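Local coordinates for ankyrin repeat domain-containing protein EMB506, chloroplastic (Arabidopsis thaliana, PDB 6JD6) that takes part in the first differentiation of the proplastid during embryo development, is required for correct leaf margin development, and has molecular condensate scaffold activity, at residues L246-A251 with D262-L267; Q220-D225 with F258-L263; G189-V194 with R224-I229; A180-A185 with V204-N209. All coordinates share one frame; numbering follows the deposited sequence.

Contact 1 (L246-A251 with D262-L267); sequences LALDLA and DLVKLL
L267 and A251 meet at the centre of this contact and have the most surface buried in it. L267 CD1 sits 3.6 Å from A251 CB. The same methyl lies 3.7 Å from A247 O and also touches L248 CA, so it rests against the backbone of helix 247-252 as well as against a side chain. The other branch, CD2, faces A247 CB at 4.1 Å. CG of L267 stands anti to its own carbonyl carbon (chi1 -70°), a position from which its methyls lie on A247 and A251.

A251 CB is touched by three residues of helix 260-269. Besides L267 it meets V264 CG2 at 3.8 Å and L263 CB at 3.9 Å. The small alanine lets the helices come close here, with A251 CA and V264 CA 5.8 Å apart. L248 reaches in from the flank. Its side chain and that of V264 cross at a slant, with L248 CD1 4.2 Å from V264 CG2.

No hydrogen bond joins the segments, and the contact is apolar packing. A247 and A251 also touch helix 214-220, through L215 and V219. The short axes run at 160° to each other, 9.0 Å apart. This is the antiparallel helix pair of an ankyrin repeat, here ANK 5.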
loop_
_atom_site.group_PDB
_atom_site.type_symbol
_atom_site.label_atom_id
_atom_site.label_comp_id
_atom_site.label_asym_id
_atom_site.label_seq_id
_atom_site.Cartn_x
_atom_site.Cartn_y
_atom_site.Cartn_z
ATOM N N LEU A 246 -24.005 -12.647 3.146
ATOM C CA LEU A 246 -24.492 -11.274 3.054
ATOM C C LEU A 246 -23.609 -10.384 3.909
ATOM O O LEU A 246 -22.939 -10.869 4.817
ATOM C CB LEU A 246 -25.922 -11.182 3.581
ATOM C CG LEU A 246 -27.045 -11.797 2.747
ATOM C CD1 LEU A 246 -28.343 -11.826 3.551
ATOM C CD2 LEU A 246 -27.229 -11.011 1.460
ATOM N N ALA A 247 -23.612 -9.084 3.630
ATOM C CA ALA A 247 -22.956 -8.127 4.521
ATOM C C ALA A 247 -23.535 -8.266 5.929
ATOM O O ALA A 247 -22.827 -8.116 6.922
ATOM C CB ALA A 247 -23.130 -6.703 4.005
ATOM N N LEU A 248 -24.827 -8.576 6.000
ATOM C CA LEU A 248 -25.496 -8.847 7.269
ATOM C C LEU A 248 -24.783 -9.935 8.071
ATOM O O LEU A 248 -24.629 -9.814 9.283
ATOM C CB LEU A 248 -26.949 -9.251 7.029
ATOM C CG LEU A 248 -27.754 -9.623 8.274
ATOM C CD1 LEU A 248 -27.845 -8.437 9.228
ATOM C CD2 LEU A 248 -29.146 -10.115 7.893
ATOM N N ASP A 249 -24.356 -10.996 7.390
ATOM C CA ASP A 249 -23.616 -12.074 8.047
ATOM C C ASP A 249 -22.297 -11.574 8.634
ATOM O O ASP A 249 -21.909 -11.969 9.735
ATOM C CB ASP A 249 -23.364 -13.225 7.070
ATOM C CG ASP A 249 -24.649 -13.877 6.604
ATOM O OD1 ASP A 249 -25.527 -14.125 7.458
ATOM O OD2 ASP A 249 -24.792 -14.125 5.387
ATOM N N LEU A 250 -21.615 -10.698 7.899
ATOM C CA LEU A 250 -20.352 -10.134 8.371
ATOM C C LEU A 250 -20.568 -9.226 9.576
ATOM O O LEU A 250 -19.704 -9.116 10.446
ATOM C CB LEU A 250 -19.646 -9.358 7.256
ATOM C CG LEU A 250 -19.185 -10.166 6.042
ATOM C CD1 LEU A 250 -18.285 -9.335 5.152
ATOM C CD2 LEU A 250 -18.478 -11.421 6.478
ATOM N N ALA A 251 -21.722 -8.568 9.620
ATOM C CA ALA A 251 -22.053 -7.703 10.745
ATOM C C ALA A 251 -22.300 -8.532 11.999
ATOM O O ALA A 251 -21.825 -8.193 13.080
ATOM C CB ALA A 251 -23.274 -6.845 10.423
ATOM N N ASP A 262 -24.782 -1.978 15.832
ATOM C CA ASP A 262 -24.892 -0.745 15.061
ATOM C C ASP A 262 -24.855 -1.026 13.566
ATOM O O ASP A 262 -25.632 -0.457 12.800
ATOM C CB ASP A 262 -23.777 0.236 15.428
ATOM C CG ASP A 262 -23.983 0.866 16.788
ATOM O OD1 ASP A 262 -25.122 0.816 17.299
ATOM O OD2 ASP A 262 -23.008 1.414 17.342
ATOM N N LEU A 263 -23.947 -1.906 13.159
ATOM C CA LEU A 263 -23.825 -2.283 11.757
ATOM C C LEU A 263 -25.081 -3.005 11.256
ATOM O O LEU A 263 -25.571 -2.722 10.159
ATOM C CB LEU A 263 -22.572 -3.136 11.540
ATOM C CG LEU A 263 -21.259 -2.358 11.703
ATOM C CD1 LEU A 263 -20.078 -3.300 11.816
ATOM C CD2 LEU A 263 -21.055 -1.382 10.546
ATOM N N VAL A 264 -25.599 -3.925 12.066
ATOM C CA VAL A 264 -26.828 -4.644 11.735
ATOM C C VAL A 264 -27.980 -3.662 11.538
ATOM O O VAL A 264 -28.763 -3.778 10.595
ATOM C CB VAL A 264 -27.201 -5.660 12.839
ATOM C CG1 VAL A 264 -28.670 -6.080 12.728
ATOM C CG2 VAL A 264 -26.285 -6.871 12.776
ATOM N N LYS A 265 -28.061 -2.685 12.433
ATOM C CA LYS A 265 -29.090 -1.658 12.373
ATOM C C LYS A 265 -29.024 -0.884 11.053
ATOM O O LYS A 265 -30.034 -0.721 10.376
ATOM C CB LYS A 265 -28.951 -0.725 13.577
ATOM C CG LYS A 265 -30.016 0.337 13.698
ATOM C CD LYS A 265 -30.204 0.747 15.154
ATOM C CE LYS A 265 -28.875 1.110 15.811
ATOM N NZ LYS A 265 -29.059 1.587 17.213
ATOM N N LEU A 266 -27.831 -0.427 10.685
ATOM C CA LEU A 266 -27.619 0.228 9.398
ATOM C C LEU A 266 -28.059 -0.649 8.227
ATOM O O LEU A 266 -28.657 -0.166 7.267
ATOM C CB LEU A 266 -26.145 0.601 9.220
ATOM C CG LEU A 266 -25.622 1.791 10.026
ATOM C CD1 LEU A 266 -24.122 1.949 9.828
ATOM C CD2 LEU A 266 -26.356 3.064 9.630
ATOM N N LEU A 267 -27.756 -1.941 8.313
ATOM C CA LEU A 267 -28.035 -2.869 7.224
ATOM C C LEU A 267 -29.512 -3.232 7.128
ATOM O O LEU A 267 -29.970 -3.706 6.093
ATOM C CB LEU A 267 -27.189 -4.136 7.374
ATOM C CG LEU A 267 -25.692 -3.962 7.124
ATOM C CD1 LEU A 267 -24.911 -5.151 7.669
ATOM C CD2 LEU A 267 -25.420 -3.773 5.634
#

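Contact 2 (Q220-D225 with F258-L263); sequences QSRNRD and FKSYDL. With SO4 (sulfate ion), chain C; SO4 (sulfate ion), chain H.
R222 gives the main polar link, through F258 O. Its NE donates to that oxygen at 2.9 Å (159°), with the acceptor near the guanidinium plane and the donor in the carbonyl plane. NH2 adds a weak bond to the same atom. Bends at chi2 (-47°) and chi3 fold the chain back to this carbonyl. Outside the segments, NH1 is bonded to L250 O and V219 O, and NH2 to A251 O. Going the other way, K259 NZ donates to R222 O at 2.9 Å from above the carbonyl plane.

There is one salt bridge, R224 NH1 to D262 OD2 at 3.0 Å. The two flat groups lie nearly parallel, 11° apart.

L263 supplies the apolar part. Its CD1 lies over the centre of the R222 guanidinium, 3.4 Å above the plane, while CD2 packs on R224 CG at 4.0 Å.

A sulfate, probably from the crystallisation liquor, takes bonds from R224 N at 2.8 Å, from R224 NE and NH2, and from D225 N. K259 NZ adds a weak one.

A leucine in place of R222 would probably cost F258 O, L250 O, V219 O and A251 O the donor group they share.

R222 closes helix 214-220 in a Schellman motif, and N223 caps helix 224-232. The contact thus joins the turn between the two helices of ANK 4 to the next ankyrin repeat.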
loop_
_atom_site.group_PDB
_atom_site.type_symbol
_atom_site.label_atom_id
_atom_site.label_comp_id
_atom_site.label_asym_id
_atom_site.label_seq_id
_atom_site.Cartn_x
_atom_site.Cartn_y
_atom_site.Cartn_z
ATOM N N GLN A 220 -16.810 -5.608 7.266
ATOM C CA GLN A 220 -15.675 -6.322 7.848
ATOM C C GLN A 220 -14.775 -5.369 8.641
ATOM O O GLN A 220 -14.261 -5.729 9.702
ATOM C CB GLN A 220 -14.856 -7.022 6.762
ATOM C CG GLN A 220 -13.793 -7.978 7.301
ATOM C CD GLN A 220 -12.801 -8.399 6.241
ATOM O OE1 GLN A 220 -12.200 -7.558 5.570
ATOM N NE2 GLN A 220 -12.626 -9.703 6.076
ATOM N N SER A 221 -14.603 -4.150 8.131
ATOM C CA SER A 221 -13.767 -3.151 8.797
ATOM C C SER A 221 -14.467 -2.534 10.010
ATOM O O SER A 221 -13.860 -1.775 10.763
ATOM C CB SER A 221 -13.361 -2.043 7.819
ATOM O OG SER A 221 -14.438 -1.149 7.589
ATOM N N ARG A 222 -15.746 -2.870 10.181
ATOM C CA ARG A 222 -16.596 -2.375 11.279
ATOM C C ARG A 222 -16.873 -0.876 11.199
ATOM O O ARG A 222 -17.344 -0.275 12.168
ATOM C CB ARG A 222 -16.031 -2.729 12.669
ATOM C CG ARG A 222 -15.438 -4.134 12.795
ATOM C CD ARG A 222 -16.366 -5.181 12.203
ATOM N NE ARG A 222 -17.509 -5.488 13.057
ATOM C CZ ARG A 222 -18.540 -6.228 12.665
ATOM N NH1 ARG A 222 -18.579 -6.696 11.423
ATOM N NH2 ARG A 222 -19.534 -6.489 13.502
ATOM N N ASN A 223 -16.594 -0.273 10.049
ATOM C CA ASN A 223 -16.766 1.171 9.911
ATOM C C ASN A 223 -18.196 1.590 9.580
ATOM O O ASN A 223 -18.682 1.370 8.466
ATOM C CB ASN A 223 -15.803 1.740 8.871
ATOM C CG ASN A 223 -15.679 3.246 8.972
ATOM O OD1 ASN A 223 -16.504 3.988 8.436
ATOM N ND2 ASN A 223 -14.657 3.707 9.688
ATOM N N ARG A 224 -18.859 2.209 10.552
ATOM C CA ARG A 224 -20.243 2.637 10.400
ATOM C C ARG A 224 -20.425 3.741 9.355
ATOM O O ARG A 224 -21.352 3.686 8.549
ATOM C CB ARG A 224 -20.808 3.083 11.754
ATOM C CG ARG A 224 -20.959 1.940 12.756
ATOM C CD ARG A 224 -21.199 2.454 14.172
ATOM N NE ARG A 224 -20.035 3.160 14.702
ATOM C CZ ARG A 224 -19.954 3.648 15.937
ATOM N NH1 ARG A 224 -20.973 3.505 16.773
ATOM N NH2 ARG A 224 -18.856 4.276 16.335
ATOM N N ASP A 225 -19.551 4.744 9.374
ATOM C CA ASP A 225 -19.653 5.857 8.425
ATOM C C ASP A 225 -19.556 5.408 6.969
ATOM O O ASP A 225 -20.343 5.837 6.126
ATOM C CB ASP A 225 -18.584 6.919 8.699
ATOM C CG ASP A 225 -18.903 7.768 9.908
ATOM O OD1 ASP A 225 -20.062 7.733 10.373
ATOM O OD2 ASP A 225 -17.996 8.481 10.387
ATOM N N PHE A 258 -17.892 -5.482 18.927
ATOM C CA PHE A 258 -17.284 -5.136 17.648
ATOM C C PHE A 258 -18.214 -4.245 16.828
ATOM O O PHE A 258 -18.199 -4.292 15.597
ATOM C CB PHE A 258 -16.934 -6.397 16.847
ATOM C CG PHE A 258 -15.675 -7.081 17.305
ATOM C CD1 PHE A 258 -14.453 -6.762 16.740
ATOM C CD2 PHE A 258 -15.716 -8.045 18.298
ATOM C CE1 PHE A 258 -13.293 -7.390 17.159
ATOM C CE2 PHE A 258 -14.559 -8.677 18.718
ATOM C CZ PHE A 258 -13.350 -8.349 18.150
ATOM N N LYS A 259 -19.026 -3.450 17.521
ATOM C CA LYS A 259 -19.982 -2.546 16.886
ATOM C C LYS A 259 -20.978 -3.300 16.007
ATOM O O LYS A 259 -21.522 -2.751 15.050
ATOM C CB LYS A 259 -19.248 -1.461 16.087
ATOM C CG LYS A 259 -18.426 -0.522 16.968
ATOM C CD LYS A 259 -17.091 -0.176 16.340
ATOM C CE LYS A 259 -17.256 0.766 15.168
ATOM N NZ LYS A 259 -15.982 0.904 14.410
ATOM N N SER A 260 -21.221 -4.560 16.354
ATOM C CA SER A 260 -22.030 -5.444 15.524
ATOM C C SER A 260 -23.481 -5.000 15.428
ATOM O O SER A 260 -24.064 -5.012 14.344
ATOM C CB SER A 260 -21.956 -6.878 16.042
ATOM O OG SER A 260 -20.633 -7.371 15.945
ATOM N N TYR A 261 -24.067 -4.615 16.555
ATOM C CA TYR A 261 -25.463 -4.202 16.557
ATOM C C TYR A 261 -25.692 -2.940 15.726
ATOM O O TYR A 261 -26.681 -2.843 15.006
ATOM C CB TYR A 261 -25.992 -3.998 17.978
ATOM C CG TYR A 261 -27.464 -3.656 17.984
ATOM C CD1 TYR A 261 -28.418 -4.635 17.748
ATOM C CD2 TYR A 261 -27.898 -2.353 18.192
ATOM C CE1 TYR A 261 -29.763 -4.332 17.735
ATOM C CE2 TYR A 261 -29.247 -2.040 18.185
ATOM C CZ TYR A 261 -30.172 -3.037 17.954
ATOM O OH TYR A 261 -31.516 -2.746 17.937
ATOM N N ASP A 262 -24.782 -1.978 15.832
ATOM C CA ASP A 262 -24.892 -0.745 15.061
ATOM C C ASP A 262 -24.855 -1.026 13.566
ATOM O O ASP A 262 -25.632 -0.457 12.800
ATOM C CB ASP A 262 -23.777 0.236 15.428
ATOM C CG ASP A 262 -23.983 0.866 16.788
ATOM O OD1 ASP A 262 -25.122 0.816 17.299
ATOM O OD2 ASP A 262 -23.008 1.414 17.342
ATOM N N LEU A 263 -23.947 -1.906 13.159
ATOM C CA LEU A 263 -23.825 -2.283 11.757
ATOM C C LEU A 263 -25.081 -3.005 11.256
ATOM O O LEU A 263 -25.571 -2.722 10.159
ATOM C CB LEU A 263 -22.572 -3.136 11.540
ATOM C CG LEU A 263 -21.259 -2.358 11.703
ATOM C CD1 LEU A 263 -20.078 -3.300 11.816
ATOM C CD2 LEU A 263 -21.055 -1.382 10.546
HETATM S S SO4 C . -17.119 4.405 12.818
HETATM O O1 SO4 C . -17.297 5.126 14.075
HETATM O O2 SO4 C . -17.740 5.155 11.729
HETATM O O3 SO4 C . -15.697 4.255 12.532
HETATM O O4 SO4 C . -17.718 3.079 12.945
HETATM S S SO4 H . -22.272 -3.823 19.976
HETATM O O1 SO4 H . -23.041 -3.928 21.213
HETATM O O2 SO4 H . -22.869 -2.804 19.113
HETATM O O3 SO4 H . -20.896 -3.446 20.293
HETATM O O4 SO4 H . -22.281 -5.113 19.292
#

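Contact 3 (G189-V194 with R224-I229); sequences GALQTV and RDITKI. With SO4 (sulfate ion), chain C.
L191 and I226 lie alongside each other, pointing opposite ways, where helix 191-199 meets helix 224-232. These are the second helices of two neighbouring ankyrin repeats, ANK 3 and ANK 4, and the contact is part of the stacking between repeats. L191 CD1 lies 3.8 Å from I226 CG1. CG of L191 stands anti to the backbone N (chi1 178°), which carries the methyl across to the other helix although the side chain does not start out towards it.

The same methyl also touches the next turn. It meets I229 CG2 at 4.1 Å, and here the two side chains cross at a slant. L191 CD1 is therefore shared by two isoleucines one turn apart.

V194 sits one turn further along its helix. Its CB points at the facing helix, and its CG1 meets I229 CG2 at 4.2 Å. This pair too is laid side by side, head to tail. V194 packs in addition on I182, A185 and V186 of helix 181-187, and so links the pair of helices in its own repeat to the next repeat.

No hydrogen bond crosses between the segments. A sulfate ion, probably from the crystallisation liquor, lies at the start of helix 224-232.

G189 has positive phi (62°) and ends helix 181-187 as the C-prime residue of a Schellman motif. Its bare backbone receives the far end of I226, whose extended chain (chi2 175°) brings CD1 to 3.7 Å from G189 CA.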
loop_
_atom_site.group_PDB
_atom_site.type_symbol
_atom_site.label_atom_id
_atom_site.label_comp_id
_atom_site.label_asym_id
_atom_site.label_seq_id
_atom_site.Cartn_x
_atom_site.Cartn_y
_atom_site.Cartn_z
ATOM N N GLY A 189 -10.094 2.335 4.841
ATOM C CA GLY A 189 -10.949 3.292 5.526
ATOM C C GLY A 189 -10.784 4.741 5.089
ATOM O O GLY A 189 -10.890 5.657 5.907
ATOM N N ALA A 190 -10.526 4.954 3.804
ATOM C CA ALA A 190 -10.348 6.306 3.277
ATOM C C ALA A 190 -11.679 6.918 2.849
ATOM O O ALA A 190 -12.027 6.897 1.667
ATOM C CB ALA A 190 -9.364 6.297 2.114
ATOM N N LEU A 191 -12.412 7.467 3.814
ATOM C CA LEU A 191 -13.738 8.027 3.566
ATOM C C LEU A 191 -13.761 9.109 2.476
ATOM O O LEU A 191 -14.674 9.142 1.650
ATOM C CB LEU A 191 -14.340 8.571 4.869
ATOM C CG LEU A 191 -15.717 9.241 4.798
ATOM C CD1 LEU A 191 -16.780 8.275 4.289
ATOM C CD2 LEU A 191 -16.116 9.803 6.157
ATOM N N GLN A 192 -12.766 9.988 2.471
ATOM C CA GLN A 192 -12.743 11.075 1.495
ATOM C C GLN A 192 -12.481 10.551 0.088
ATOM O O GLN A 192 -13.016 11.072 -0.885
ATOM C CB GLN A 192 -11.712 12.144 1.877
ATOM C CG GLN A 192 -12.034 12.863 3.177
ATOM C CD GLN A 192 -13.421 13.487 3.175
ATOM O OE1 GLN A 192 -14.272 13.137 3.995
ATOM N NE2 GLN A 192 -13.652 14.420 2.254
ATOM N N THR A 193 -11.657 9.514 -0.010
ATOM C CA THR A 193 -11.396 8.857 -1.286
ATOM C C THR A 193 -12.649 8.143 -1.795
ATOM O O THR A 193 -12.955 8.179 -2.988
ATOM C CB THR A 193 -10.220 7.868 -1.170
ATOM O OG1 THR A 193 -9.034 8.595 -0.826
ATOM C CG2 THR A 193 -9.990 7.130 -2.484
ATOM N N VAL A 194 -13.377 7.508 -0.881
ATOM C CA VAL A 194 -14.648 6.871 -1.219
ATOM C C VAL A 194 -15.635 7.886 -1.800
ATOM O O VAL A 194 -16.233 7.647 -2.851
ATOM C CB VAL A 194 -15.276 6.172 0.009
ATOM C CG1 VAL A 194 -16.705 5.731 -0.290
ATOM C CG2 VAL A 194 -14.423 4.982 0.443
ATOM N N ARG A 224 -18.859 2.209 10.552
ATOM C CA ARG A 224 -20.243 2.637 10.400
ATOM C C ARG A 224 -20.425 3.741 9.355
ATOM O O ARG A 224 -21.352 3.686 8.549
ATOM C CB ARG A 224 -20.808 3.083 11.754
ATOM C CG ARG A 224 -20.959 1.940 12.756
ATOM C CD ARG A 224 -21.199 2.454 14.172
ATOM N NE ARG A 224 -20.035 3.160 14.702
ATOM C CZ ARG A 224 -19.954 3.648 15.937
ATOM N NH1 ARG A 224 -20.973 3.505 16.773
ATOM N NH2 ARG A 224 -18.856 4.276 16.335
ATOM N N ASP A 225 -19.551 4.744 9.374
ATOM C CA ASP A 225 -19.653 5.857 8.425
ATOM C C ASP A 225 -19.556 5.408 6.969
ATOM O O ASP A 225 -20.343 5.837 6.126
ATOM C CB ASP A 225 -18.584 6.919 8.699
ATOM C CG ASP A 225 -18.903 7.768 9.908
ATOM O OD1 ASP A 225 -20.062 7.733 10.373
ATOM O OD2 ASP A 225 -17.996 8.481 10.387
ATOM N N ILE A 226 -18.584 4.551 6.676
ATOM C CA ILE A 226 -18.380 4.087 5.307
ATOM C C ILE A 226 -19.459 3.090 4.872
ATOM O O ILE A 226 -19.922 3.130 3.730
ATOM C CB ILE A 226 -16.959 3.524 5.110
ATOM C CG1 ILE A 226 -15.944 4.672 5.178
ATOM C CG2 ILE A 226 -16.842 2.796 3.777
ATOM C CD1 ILE A 226 -14.502 4.224 5.108
ATOM N N THR A 227 -19.872 2.218 5.787
ATOM C CA THR A 227 -21.002 1.325 5.528
ATOM C C THR A 227 -22.241 2.141 5.158
ATOM O O THR A 227 -22.918 1.851 4.167
ATOM C CB THR A 227 -21.316 0.425 6.745
ATOM O OG1 THR A 227 -20.215 -0.462 6.990
ATOM C CG2 THR A 227 -22.580 -0.405 6.500
ATOM N N LYS A 228 -22.517 3.176 5.944
ATOM C CA LYS A 228 -23.684 4.023 5.715
ATOM C C LYS A 228 -23.616 4.760 4.382
ATOM O O LYS A 228 -24.605 4.837 3.654
ATOM C CB LYS A 228 -23.858 5.036 6.849
ATOM C CG LYS A 228 -25.005 6.012 6.615
ATOM C CD LYS A 228 -25.328 6.830 7.856
ATOM C CE LYS A 228 -26.554 7.701 7.625
ATOM N NZ LYS A 228 -27.011 8.384 8.872
ATOM N N ILE A 229 -22.450 5.305 4.060
ATOM C CA ILE A 229 -22.336 6.095 2.842
ATOM C C ILE A 229 -22.412 5.232 1.577
ATOM O O ILE A 229 -22.898 5.686 0.543
ATOM C CB ILE A 229 -21.096 7.022 2.852
ATOM C CG1 ILE A 229 -21.378 8.277 2.029
ATOM C CG2 ILE A 229 -19.856 6.299 2.364
ATOM C CD1 ILE A 229 -20.270 9.288 2.082
HETATM S S SO4 C . -17.119 4.405 12.818
HETATM O O1 SO4 C . -17.297 5.126 14.075
HETATM O O2 SO4 C . -17.740 5.155 11.729
HETATM O O3 SO4 C . -15.697 4.255 12.532
HETATM O O4 SO4 C . -17.718 3.079 12.945
#

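Contact 4 (A180-A185 with V204-N209); sequences APIHYA and VNVADN
The H183 ring is held at both nitrogens. A180 N donates to H183 ND1 at 3.0 Å, almost straight (175°) and in the ring plane. On the other side NE2 is bonded to W212 O, outside the two segments. NE2 also lies 3.1 Å from V206 O. Together the A180 and W212 bonds fix how the ring is turned.

V206 carries the apolar half. Its CG1 lies between the backbone N and the carbonyl carbon (chi1 57°), and this methyl meets three residues of the facing segment. I182 CG2 and H183 CE1 are each 3.6 Å from V206 CG1, and A180 CB is 3.9 Å from it. I182 and V206 run past each other in opposite directions. D208 CB comes to 4.2 Å from H183 CE1.

Replacing H183 with a leucine would probably leave A180 N and W212 O without their shared partner and free the loop to shift against the helix.

The contact ties the start of helix 181-187 in ANK 3 to the loop leading to ANK 4. A histidine bridging the first helix to the next loop is the hallmark of the TPLH motif of ankyrin repeats, written here as APIH.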
loop_
_atom_site.group_PDB
_atom_site.type_symbol
_atom_site.label_atom_id
_atom_site.label_comp_id
_atom_site.label_asym_id
_atom_site.label_seq_id
_atom_site.Cartn_x
_atom_site.Cartn_y
_atom_site.Cartn_z
ATOM N N ALA A 180 -11.284 -3.520 -7.316
ATOM C CA ALA A 180 -11.320 -2.194 -7.919
ATOM C C ALA A 180 -10.807 -1.159 -6.920
ATOM O O ALA A 180 -10.686 -1.458 -5.734
ATOM C CB ALA A 180 -12.760 -1.865 -8.349
ATOM N N PRO A 181 -10.492 0.062 -7.390
ATOM C CA PRO A 181 -10.114 1.136 -6.464
ATOM C C PRO A 181 -11.089 1.330 -5.290
ATOM O O PRO A 181 -10.641 1.596 -4.175
ATOM C CB PRO A 181 -10.106 2.373 -7.367
ATOM C CG PRO A 181 -9.654 1.833 -8.681
ATOM C CD PRO A 181 -10.301 0.468 -8.797
ATOM N N ILE A 182 -12.390 1.192 -5.526
ATOM C CA ILE A 182 -13.363 1.358 -4.447
ATOM C C ILE A 182 -13.214 0.282 -3.352
ATOM O O ILE A 182 -13.400 0.576 -2.172
ATOM C CB ILE A 182 -14.824 1.441 -4.978
ATOM C CG1 ILE A 182 -15.814 1.708 -3.840
ATOM C CG2 ILE A 182 -15.210 0.181 -5.720
ATOM C CD1 ILE A 182 -15.633 3.044 -3.171
ATOM N N HIS A 183 -12.862 -0.945 -3.739
ATOM C CA HIS A 183 -12.596 -2.016 -2.769
ATOM C C HIS A 183 -11.482 -1.598 -1.802
ATOM O O HIS A 183 -11.618 -1.694 -0.580
ATOM C CB HIS A 183 -12.149 -3.303 -3.476
ATOM C CG HIS A 183 -13.264 -4.128 -4.046
ATOM N ND1 HIS A 183 -13.378 -4.390 -5.396
ATOM C CD2 HIS A 183 -14.284 -4.791 -3.448
ATOM C CE1 HIS A 183 -14.432 -5.158 -5.607
ATOM N NE2 HIS A 183 -15.002 -5.414 -4.442
ATOM N N TYR A 184 -10.370 -1.138 -2.359
ATOM C CA TYR A 184 -9.211 -0.783 -1.546
ATOM C C TYR A 184 -9.427 0.484 -0.722
ATOM O O TYR A 184 -8.917 0.597 0.389
ATOM C CB TYR A 184 -7.956 -0.650 -2.416
ATOM C CG TYR A 184 -7.477 -1.957 -3.008
ATOM C CD1 TYR A 184 -7.064 -3.001 -2.193
ATOM C CD2 TYR A 184 -7.411 -2.136 -4.384
ATOM C CE1 TYR A 184 -6.612 -4.195 -2.734
ATOM C CE2 TYR A 184 -6.965 -3.323 -4.933
ATOM C CZ TYR A 184 -6.568 -4.348 -4.103
ATOM O OH TYR A 184 -6.119 -5.532 -4.650
ATOM N N ALA A 185 -10.172 1.441 -1.265
ATOM C CA ALA A 185 -10.462 2.674 -0.539
ATOM C C ALA A 185 -11.284 2.358 0.704
ATOM O O ALA A 185 -11.104 2.961 1.764
ATOM C CB ALA A 185 -11.200 3.664 -1.434
ATOM N N VAL A 204 -20.328 0.806 -7.369
ATOM C CA VAL A 204 -20.141 0.566 -5.937
ATOM C C VAL A 204 -20.479 -0.869 -5.554
ATOM O O VAL A 204 -20.247 -1.295 -4.419
ATOM C CB VAL A 204 -20.957 1.548 -5.067
ATOM C CG1 VAL A 204 -20.655 2.990 -5.475
ATOM C CG2 VAL A 204 -22.445 1.258 -5.177
ATOM N N ASN A 205 -21.017 -1.615 -6.513
ATOM C CA ASN A 205 -21.369 -3.009 -6.287
ATOM C C ASN A 205 -20.432 -3.989 -6.986
ATOM O O ASN A 205 -20.748 -5.170 -7.124
ATOM C CB ASN A 205 -22.822 -3.249 -6.704
ATOM C CG ASN A 205 -23.799 -2.546 -5.788
ATOM O OD1 ASN A 205 -23.715 -2.678 -4.569
ATOM N ND2 ASN A 205 -24.704 -1.766 -6.363
ATOM N N VAL A 206 -19.278 -3.493 -7.422
ATOM C CA VAL A 206 -18.289 -4.339 -8.075
ATOM C C VAL A 206 -17.889 -5.504 -7.161
ATOM O O VAL A 206 -17.654 -5.324 -5.967
ATOM C CB VAL A 206 -17.055 -3.519 -8.540
ATOM C CG1 VAL A 206 -16.412 -2.786 -7.368
ATOM C CG2 VAL A 206 -16.047 -4.412 -9.256
ATOM N N ALA A 207 -17.852 -6.706 -7.725
ATOM C CA ALA A 207 -17.531 -7.907 -6.962
ATOM C C ALA A 207 -16.156 -8.434 -7.368
ATOM O O ALA A 207 -15.832 -8.469 -8.552
ATOM C CB ALA A 207 -18.603 -8.977 -7.189
ATOM N N ASP A 208 -15.348 -8.836 -6.391
ATOM C CA ASP A 208 -14.031 -9.383 -6.698
ATOM C C ASP A 208 -14.135 -10.858 -7.092
ATOM O O ASP A 208 -15.232 -11.350 -7.365
ATOM C CB ASP A 208 -13.038 -9.153 -5.544
ATOM C CG ASP A 208 -13.290 -10.055 -4.339
ATOM O OD1 ASP A 208 -14.292 -10.801 -4.314
ATOM O OD2 ASP A 208 -12.471 -9.999 -3.395
ATOM N N ASN A 209 -13.005 -11.562 -7.111
ATOM C CA ASN A 209 -12.987 -12.961 -7.538
ATOM C C ASN A 209 -13.804 -13.873 -6.632
ATOM O O ASN A 209 -14.240 -14.941 -7.052
ATOM C CB ASN A 209 -11.550 -13.490 -7.632
ATOM C CG ASN A 209 -10.766 -12.877 -8.783
ATOM O OD1 ASN A 209 -11.328 -12.211 -9.656
ATOM N ND2 ASN A 209 -9.461 -13.125 -8.803
#

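The four contacts follow one another along the ankyrin solenoid. Contact 4 joins helix 181-187 of ANK 3 to the loop before ANK 4. Contact 3 packs helix 191-199 on helix 224-232, and its segments alternate with those of contact 4 along the chain; their centres are 13 Å apart. Contact 2 shares R224 and D225 with contact 3 and passes from ANK 4 to ANK 5. Contact 1 lies within ANK 5 and shares D262 and L263 with contact 2, their centres 7 Å apart. Contacts 1 and 4 do not touch, with nearest atoms about 9 Å apart. Contacts 2 and 3 thus join neighbouring repeats, while contacts 1 and 4 lie within or at the edge of one.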